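Local coordinates for protein putative hydrolase (PDB 4XUK) that probably hydrolyses organophosphates and lactones at a two-zinc centre, as a member of the metallo-beta-lactamase superfamily, at residues T103-H108 and D184-F189; K190-A195 and S203-T208. The protein carries 2 engineered substitutions. All blocks are in the same frame, centred on the assembly; numbering follows the deposited sequence.

Interaction 1 (T103-H108 and D184-F189). With ZN (zinc ion), chain D.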
ATOM      1  N   THR A 103      10.984 -25.582   0.038  1.00 20.01           N
ATOM      2  CA  THR A 103      10.317 -25.725  -1.228  1.00 18.67           C
ATOM      3  C   THR A 103      10.190 -24.388  -1.982  1.00 21.75           C
ATOM      4  O   THR A 103       9.892 -23.365  -1.411  1.00 17.89           O
ATOM      5  CB  THR A 103       8.922 -26.303  -1.063  1.00 21.54           C
ATOM      6  OG1 THR A 103       8.958 -27.443  -0.262  1.00 23.81           O
ATOM      7  CG2 THR A 103       8.300 -26.625  -2.394  1.00 17.48           C
ATOM      8  N   ILE A 104      10.397 -24.451  -3.281  1.00 18.02           N
ATOM      9  CA  ILE A 104      10.190 -23.291  -4.138  1.00 16.18           C
ATOM     10  C   ILE A 104       9.203 -23.683  -5.235  1.00 16.77           C
ATOM     11  O   ILE A 104       9.429 -24.650  -5.956  1.00 16.45           O
ATOM     12  CB  ILE A 104      11.525 -22.808  -4.762  1.00 18.34           C
ATOM     13  CG1 ILE A 104      12.491 -22.357  -3.657  1.00 16.76           C
ATOM     14  CG2 ILE A 104      11.283 -21.700  -5.800  1.00 16.24           C
ATOM     15  CD1 ILE A 104      13.873 -21.948  -4.139  1.00 19.27           C
ATOM     16  N   LEU A 105       8.096 -22.950  -5.325  1.00 14.13           N
ATOM     17  CA  LEU A 105       7.129 -23.153  -6.403  1.00 16.59           C
ATOM     18  C   LEU A 105       7.271 -22.024  -7.419  1.00 18.31           C
ATOM     19  O   LEU A 105       7.253 -20.836  -7.067  1.00 18.23           O
ATOM     20  CB  LEU A 105       5.696 -23.192  -5.867  1.00 14.42           C
ATOM     21  CG  LEU A 105       5.413 -24.160  -4.724  1.00 19.10           C
ATOM     22  CD1 LEU A 105       3.981 -24.015  -4.228  1.00 20.53           C
ATOM     23  CD2 LEU A 105       5.746 -25.597  -5.085  1.00 17.54           C
ATOM     24  N   LEU A 106       7.419 -22.400  -8.679  1.00 14.88           N
ATOM     25  CA  LEU A 106       7.551 -21.421  -9.750  1.00 15.38           C
ATOM     26  C   LEU A 106       6.257 -21.359 -10.551  1.00 18.92           C
ATOM     27  O   LEU A 106       5.766 -22.383 -11.018  1.00 17.27           O
ATOM     28  CB  LEU A 106       8.723 -21.806 -10.668  1.00 15.07           C
ATOM     29  CG  LEU A 106      10.087 -21.817  -9.969  1.00 18.55           C
ATOM     30  CD1 LEU A 106      11.184 -22.219 -10.928  1.00 18.97           C
ATOM     31  CD2 LEU A 106      10.407 -20.462  -9.318  1.00 15.43           C
ATOM     32  N   THR A 107       5.692 -20.165 -10.705  1.00 16.24           N
ATOM     33  CA  THR A 107       4.475 -20.043 -11.503  1.00 16.30           C
ATOM     34  C   THR A 107       4.779 -20.310 -12.968  1.00 16.56           C
ATOM     35  O   THR A 107       3.960 -20.890 -13.684  1.00 17.40           O
ATOM     36  CB  THR A 107       3.823 -18.658 -11.349  1.00 18.21           C
ATOM     37  OG1 THR A 107       4.773 -17.631 -11.675  1.00 16.22           O
ATOM     38  CG2 THR A 107       3.314 -18.475  -9.920  1.00 14.53           C
ATOM     39  N   HIS A 108       5.968 -19.888 -13.391  1.00 14.33           N
ATOM     40  CA  HIS A 108       6.481 -20.126 -14.741  1.00 18.23           C
ATOM     41  C   HIS A 108       7.976 -19.815 -14.764  1.00 18.74           C
ATOM     42  O   HIS A 108       8.531 -19.349 -13.768  1.00 17.30           O
ATOM     43  CB  HIS A 108       5.735 -19.292 -15.804  1.00 16.87           C
ATOM     44  CG  HIS A 108       5.760 -17.814 -15.564  1.00 19.07           C
ATOM     45  ND1 HIS A 108       5.452 -17.245 -14.344  1.00 17.06           N
ATOM     46  CD2 HIS A 108       6.019 -16.780 -16.405  1.00 14.65           C
ATOM     47  CE1 HIS A 108       5.541 -15.930 -14.440  1.00 16.42           C
ATOM     48  NE2 HIS A 108       5.884 -15.626 -15.677  1.00 18.94           N
ATOM     49  N   ASP A 184      -1.726 -32.612  -8.882  1.00 38.42           N
ATOM     50  CA  ASP A 184      -0.668 -32.738  -7.904  1.00 33.67           C
ATOM     51  C   ASP A 184      -0.837 -31.702  -6.784  1.00 31.88           C
ATOM     52  O   ASP A 184      -1.173 -30.588  -7.026  1.00 41.49           O
ATOM     53  CB  ASP A 184       0.717 -32.659  -8.544  1.00 32.43           C
ATOM     54  CG  ASP A 184       1.145 -33.933  -9.187  1.00 39.92           C
ATOM     55  OD1 ASP A 184       0.371 -34.888  -9.173  1.00 41.46           O
ATOM     56  OD2 ASP A 184       2.258 -34.006  -9.735  1.00 42.12           O
ATOM     57  N   ASP A 185      -0.717 -32.126  -5.554  1.00 32.48           N
ATOM     58  CA  ASP A 185      -0.663 -31.203  -4.429  1.00 32.98           C
ATOM     59  C   ASP A 185       0.779 -31.191  -3.950  1.00 28.72           C
ATOM     60  O   ASP A 185       1.396 -32.248  -3.827  1.00 28.67           O
ATOM     61  CB  ASP A 185      -1.565 -31.685  -3.294  1.00 31.66           C
ATOM     62  CG  ASP A 185      -2.993 -31.165  -3.399  1.00 38.65           C
ATOM     63  OD1 ASP A 185      -3.425 -30.738  -4.495  1.00 38.72           O
ATOM     64  OD2 ASP A 185      -3.697 -31.199  -2.366  1.00 42.25           O
ATOM     65  N   ILE A 186       1.321 -30.005  -3.692  1.00 26.72           N
ATOM     66  CA  ILE A 186       2.685 -29.889  -3.184  1.00 24.20           C
ATOM     67  C   ILE A 186       2.692 -29.052  -1.920  1.00 24.46           C
ATOM     68  O   ILE A 186       2.339 -27.873  -1.966  1.00 25.46           O
ATOM     69  CB  ILE A 186       3.602 -29.209  -4.210  1.00 26.70           C
ATOM     70  CG1 ILE A 186       3.501 -29.922  -5.557  1.00 25.70           C
ATOM     71  CG2 ILE A 186       5.043 -29.157  -3.689  1.00 22.14           C
ATOM     72  CD1 ILE A 186       3.912 -29.080  -6.731  1.00 25.89           C
ATOM     73  N   GLN A 187       3.094 -29.666  -0.804  1.00 23.02           N
ATOM     74  CA  GLN A 187       3.175 -28.988   0.494  1.00 24.26           C
ATOM     75  C   GLN A 187       1.840 -28.383   0.903  1.00 28.00           C
ATOM     76  O   GLN A 187       1.796 -27.335   1.556  1.00 28.09           O
ATOM     77  CB  GLN A 187       4.244 -27.890   0.470  1.00 27.43           C
ATOM     78  CG  GLN A 187       5.677 -28.400   0.373  1.00 26.09           C
ATOM     79  CD  GLN A 187       6.261 -28.764   1.731  1.00 30.92           C
ATOM     80  OE1 GLN A 187       5.543 -29.197   2.637  1.00 27.08           O
ATOM     81  NE2 GLN A 187       7.572 -28.596   1.874  1.00 26.89           N
ATOM     82  N   GLY A 188       0.754 -29.036   0.500  1.00 28.37           N
ATOM     83  CA  GLY A 188      -0.576 -28.559   0.825  1.00 25.62           C
ATOM     84  C   GLY A 188      -1.090 -27.512  -0.143  1.00 30.87           C
ATOM     85  O   GLY A 188      -2.221 -27.042  -0.002  1.00 26.85           O
ATOM     86  N   PHE A 189      -0.264 -27.137  -1.118  1.00 24.79           N
ATOM     87  CA  PHE A 189      -0.699 -26.210  -2.157  1.00 24.77           C
ATOM     88  C   PHE A 189      -1.353 -26.969  -3.297  1.00 26.13           C
ATOM     89  O   PHE A 189      -0.882 -28.041  -3.690  1.00 25.88           O
ATOM     90  CB  PHE A 189       0.479 -25.389  -2.705  1.00 23.36           C
ATOM     91  CG  PHE A 189       1.026 -24.377  -1.730  1.00 24.16           C
ATOM     92  CD1 PHE A 189       1.847 -24.774  -0.675  1.00 22.70           C
ATOM     93  CD2 PHE A 189       0.721 -23.032  -1.871  1.00 21.24           C
ATOM     94  CE1 PHE A 189       2.359 -23.839   0.223  1.00 24.51           C
ATOM     95  CE2 PHE A 189       1.224 -22.098  -0.987  1.00 20.75           C
ATOM     96  CZ  PHE A 189       2.042 -22.498   0.067  1.00 23.57           C
TER
HETATM   97 ZN    ZN D 402       6.080 -13.732 -16.972  1.00 20.00          ZN
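Thr103, Leu105, Ile186 and Phe189 meet in the interior between the two mixed sheets of the metallo-beta-lactamase alphabeta/betaalpha sandwich, with Gln187 at the margin. Strand 103-105 belongs to one sheet; 185-186 is an edge strand of the other, and the CA atoms come no closer than 8.0 Å (Thr103 to Gln187), so side chains alone bridge the gap. A type I' turn from Ile186 to Phe189 presents the second side, closed by paired backbone bonds between its end residues, Ile186 N to Phe189 O and Phe189 N to Ile186 O.

Leu105 does the apolar work with its two methyl branches. CD1 sits over one face of the Phe189 ring in a CH-pi contact, 4.2 Å from the centroid and 24° off the normal, displaced toward CG. CD2 meets Ile186 CG2 at 3.9 Å as the two side chains run past each other in opposite senses. Ile70 packs against both Leu105 and Phe189, and Tyr131 against Leu105 and Ile186.

The polar link is a single one: Gln187 NE2 donates to Thr103 OG1 at 2.8 Å, nearly straight at 173° and with the oxygen in the amide plane. A bend at chi2 (-85°) folds the glutamine toward the threonine, while its OE1 makes a weak hydrogen bond to Ser68 OG.

Beyond the strand the chain carries His108, whose NE2 binds zinc at 2.3 Å alongside His110, His197 and Asp218. Its ND1 donates in the ring plane to Thr107 OG1 (2.8 Å), which is also hydrogen-bonded to Asp73, a second-shell arrangement that fixes the imidazole's rotation. Across the sheets the apolar contacts set no direction, whereas the near-straight, in-plane N-H...O bond orients the Gln187 amide against the buried Thr103 hydroxyl.

Interaction 2 (K190-A195 and S203-T208)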
ATOM      1  N   LYS A 190      -2.426 -26.425  -3.829  1.00 20.71           N
ATOM      2  CA  LYS A 190      -3.048 -26.960  -5.006  1.00 23.87           C
ATOM      3  C   LYS A 190      -2.596 -26.252  -6.291  1.00 26.72           C
ATOM      4  O   LYS A 190      -2.560 -25.069  -6.371  1.00 21.48           O
ATOM      5  CB  LYS A 190      -4.530 -26.934  -4.875  1.00 24.85           C
ATOM      6  CG  LYS A 190      -5.188 -27.425  -6.097  1.00 31.88           C
ATOM      7  CD  LYS A 190      -6.668 -27.488  -5.943  1.00 41.29           C
ATOM      8  CE  LYS A 190      -7.331 -27.765  -7.263  1.00 40.54           C
ATOM      9  NZ  LYS A 190      -8.675 -28.206  -6.874  1.00 43.97           N
ATOM     10  N   VAL A 191      -2.250 -27.025  -7.286  1.00 23.39           N
ATOM     11  CA  VAL A 191      -1.775 -26.425  -8.528  1.00 23.72           C
ATOM     12  C   VAL A 191      -2.940 -26.180  -9.493  1.00 25.55           C
ATOM     13  O   VAL A 191      -3.813 -27.034  -9.675  1.00 22.73           O
ATOM     14  CB  VAL A 191      -0.619 -27.245  -9.175  1.00 24.64           C
ATOM     15  CG1 VAL A 191       0.489 -27.491  -8.156  1.00 22.21           C
ATOM     16  CG2 VAL A 191      -1.107 -28.562  -9.735  1.00 23.77           C
ATOM     17  N   ILE A 192      -2.964 -24.989 -10.082  1.00 21.62           N
ATOM     18  CA  ILE A 192      -4.063 -24.591 -10.950  1.00 23.01           C
ATOM     19  C   ILE A 192      -3.537 -24.145 -12.301  1.00 21.82           C
ATOM     20  O   ILE A 192      -2.696 -23.238 -12.391  1.00 18.22           O
ATOM     21  CB  ILE A 192      -4.902 -23.469 -10.293  1.00 25.35           C
ATOM     22  CG1 ILE A 192      -5.412 -23.951  -8.929  1.00 28.62           C
ATOM     23  CG2 ILE A 192      -6.054 -23.032 -11.195  1.00 27.59           C
ATOM     24  CD1 ILE A 192      -6.154 -22.906  -8.144  1.00 34.59           C
ATOM     25  N   ASN A 193      -4.024 -24.784 -13.359  1.00 22.25           N
ATOM     26  CA  ASN A 193      -3.563 -24.432 -14.681  1.00 20.69           C
ATOM     27  C   ASN A 193      -4.099 -23.072 -15.102  1.00 23.98           C
ATOM     28  O   ASN A 193      -5.314 -22.854 -15.175  1.00 19.66           O
ATOM     29  CB  ASN A 193      -3.932 -25.498 -15.710  1.00 25.01           C
ATOM     30  CG  ASN A 193      -3.331 -25.210 -17.066  1.00 21.63           C
ATOM     31  OD1 ASN A 193      -3.662 -24.207 -17.699  1.00 23.08           O
ATOM     32  ND2 ASN A 193      -2.433 -26.076 -17.516  1.00 22.21           N
ATOM     33  N   THR A 194      -3.179 -22.153 -15.369  1.00 20.16           N
ATOM     34  CA  THR A 194      -3.553 -20.831 -15.839  1.00 20.99           C
ATOM     35  C   THR A 194      -2.670 -20.489 -17.033  1.00 18.27           C
ATOM     36  O   THR A 194      -2.053 -19.434 -17.091  1.00 17.26           O
ATOM     37  CB  THR A 194      -3.432 -19.772 -14.724  1.00 19.45           C
ATOM     38  OG1 THR A 194      -2.113 -19.801 -14.160  1.00 17.31           O
ATOM     39  CG2 THR A 194      -4.449 -20.035 -13.628  1.00 23.12           C
ATOM     40  N   ALA A 195      -2.610 -21.414 -17.984  1.00 19.27           N
ATOM     41  CA  ALA A 195      -1.783 -21.256 -19.174  1.00 20.69           C
ATOM     42  C   ALA A 195      -2.219 -20.102 -20.066  1.00 19.72           C
ATOM     43  O   ALA A 195      -3.378 -19.696 -20.053  1.00 19.01           O
ATOM     44  CB  ALA A 195      -1.767 -22.554 -19.982  1.00 20.80           C
ATOM     45  N   SER A 203      -0.928 -21.295 -11.387  1.00 18.07           N
ATOM     46  CA  SER A 203      -1.060 -20.549 -10.145  1.00 17.07           C
ATOM     47  C   SER A 203      -1.150 -21.564  -9.012  1.00 18.57           C
ATOM     48  O   SER A 203      -1.349 -22.750  -9.267  1.00 20.84           O
ATOM     49  CB  SER A 203      -2.296 -19.644 -10.183  1.00 17.37           C
ATOM     50  OG  SER A 203      -2.268 -18.800 -11.322  1.00 20.51           O
ATOM     51  N   TYR A 204      -1.002 -21.101  -7.768  1.00 19.06           N
ATOM     52  CA  TYR A 204      -0.997 -21.993  -6.621  1.00 17.71           C
ATOM     53  C   TYR A 204      -1.987 -21.511  -5.568  1.00 21.29           C
ATOM     54  O   TYR A 204      -1.961 -20.342  -5.170  1.00 19.18           O
ATOM     55  CB  TYR A 204       0.413 -22.075  -6.025  1.00 18.56           C
ATOM     56  CG  TYR A 204       1.445 -22.570  -7.006  1.00 17.75           C
ATOM     57  CD1 TYR A 204       1.517 -23.919  -7.339  1.00 17.19           C
ATOM     58  CD2 TYR A 204       2.343 -21.693  -7.609  1.00 18.13           C
ATOM     59  CE1 TYR A 204       2.454 -24.384  -8.240  1.00 19.66           C
ATOM     60  CE2 TYR A 204       3.293 -22.152  -8.516  1.00 16.97           C
ATOM     61  CZ  TYR A 204       3.335 -23.495  -8.829  1.00 17.09           C
ATOM     62  OH  TYR A 204       4.274 -23.969  -9.730  1.00 17.91           O
ATOM     63  N   GLU A 205      -2.868 -22.409  -5.124  1.00 21.63           N
ATOM     64  CA  GLU A 205      -3.858 -22.057  -4.106  1.00 22.79           C
ATOM     65  C   GLU A 205      -3.552 -22.711  -2.757  1.00 23.11           C
ATOM     66  O   GLU A 205      -3.315 -23.927  -2.673  1.00 20.86           O
ATOM     67  CB  GLU A 205      -5.269 -22.425  -4.568  1.00 22.53           C
ATOM     68  CG  GLU A 205      -6.359 -21.958  -3.602  1.00 29.23           C
ATOM     69  CD  GLU A 205      -7.753 -22.228  -4.127  1.00 37.64           C
ATOM     70  OE1 GLU A 205      -7.878 -22.936  -5.149  1.00 40.69           O
ATOM     71  OE2 GLU A 205      -8.718 -21.730  -3.515  1.00 40.92           O
ATOM     72  N   LEU A 206      -3.548 -21.882  -1.717  1.00 23.50           N
ATOM     73  CA  LEU A 206      -3.330 -22.307  -0.338  1.00 23.82           C
ATOM     74  C   LEU A 206      -4.635 -22.099   0.409  1.00 23.81           C
ATOM     75  O   LEU A 206      -5.080 -20.965   0.575  1.00 22.83           O
ATOM     76  CB  LEU A 206      -2.257 -21.433   0.324  1.00 24.78           C
ATOM     77  CG  LEU A 206      -1.343 -21.954   1.451  1.00 29.72           C
ATOM     78  CD1 LEU A 206      -1.214 -20.953   2.593  1.00 27.64           C
ATOM     79  CD2 LEU A 206      -1.743 -23.321   1.968  1.00 27.47           C
ATOM     80  N   LYS A 207      -5.261 -23.179   0.853  1.00 25.33           N
ATOM     81  CA  LYS A 207      -6.452 -23.038   1.691  1.00 26.48           C
ATOM     82  C   LYS A 207      -6.095 -23.163   3.167  1.00 28.78           C
ATOM     83  O   LYS A 207      -5.551 -24.174   3.611  1.00 25.93           O
ATOM     84  CB  LYS A 207      -7.535 -24.046   1.290  1.00 30.99           C
ATOM     85  CG  LYS A 207      -7.940 -23.934  -0.178  1.00 36.71           C
ATOM     86  CD  LYS A 207      -9.106 -24.853  -0.533  1.00 44.28           C
ATOM     87  CE  LYS A 207      -9.178 -25.102  -2.041  1.00 40.66           C
ATOM     88  NZ  LYS A 207      -8.121 -26.053  -2.513  1.00 41.07           N
ATOM     89  N   THR A 208      -6.383 -22.110   3.923  1.00 25.94           N
ATOM     90  CA  THR A 208      -6.176 -22.129   5.358  1.00 33.22           C
ATOM     91  C   THR A 208      -7.538 -22.053   6.033  1.00 34.71           C
ATOM     92  O   THR A 208      -8.572 -21.993   5.362  1.00 30.63           O
ATOM     93  CB  THR A 208      -5.326 -20.936   5.805  1.00 33.03           C
ATOM     94  OG1 THR A 208      -6.102 -19.734   5.705  1.00 30.89           O
ATOM     95  CG2 THR A 208      -4.093 -20.799   4.914  1.00 30.31           C
TER
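Strands 190-193 and 203-208 run antiparallel at 143° between their directions, with axes 4.8 Å apart at closest approach, as the two arms of a beta hairpin in the second sheet of the sandwich. Lys190 with Glu205 and Ile192 with Ser203 are hydrogen-bonded pairs, each with two N-H to O=C bonds; Val191 with Tyr204 between them is a non-hydrogen-bonded pair.

Val191 and Tyr204 share the buried face: Val191 CG1 lies at the edge of the tyrosine ring, near its plane, 3.7 Å from CE1. The phenol OH is probably hydrogen-bonded to Leu106 O, and also to Tyr180 OH. On the other face, Ile192 CD1 approaches Glu205 CB at 3.7 Å and Glu205 OE1 at 3.5 Å, an aliphatic tip against the extended acid. Lys190 is also stretched out, and its CD comes 4.0 Å from Lys207 NZ; the two ammonium nitrogens stay 4.9 Å apart, and the Glu205 carboxylate, nearby but not in contact, probably tempers their like charges.

At the strand end, Asn193 OD1 accepts from Ala195 N in an Asx turn, and Thr194 follows in the loop. Thr194 OG1, placed by chi1 of 54° between its backbone N and carbonyl carbon, is hydrogen-bonded to His201 ND1 and lies 3.0 Å from Ser203 OG, which itself bonds to Ile216 O.

Interaction 1 is a buried, mainly side-chain contact between the two sheets, whereas interaction 2 is a partly buried pairing of neighbouring strands within one sheet. That difference sets their chemistry: methyl groups, a ring face and one amide-to-hydroxyl hydrogen bond in the first, regular backbone bonds with charged chains along the more open face in the second. Strands 185-186 and 189-193 follow each other and lie side by side, so 184-189 leads directly into 190-195, and the centres are about 8 Å apart. Tyr204 joins the two: CE2 packs on Leu105 CB at 3.7 Å. Phe189 CE2 likewise approaches Leu206 CG at 3.5 Å.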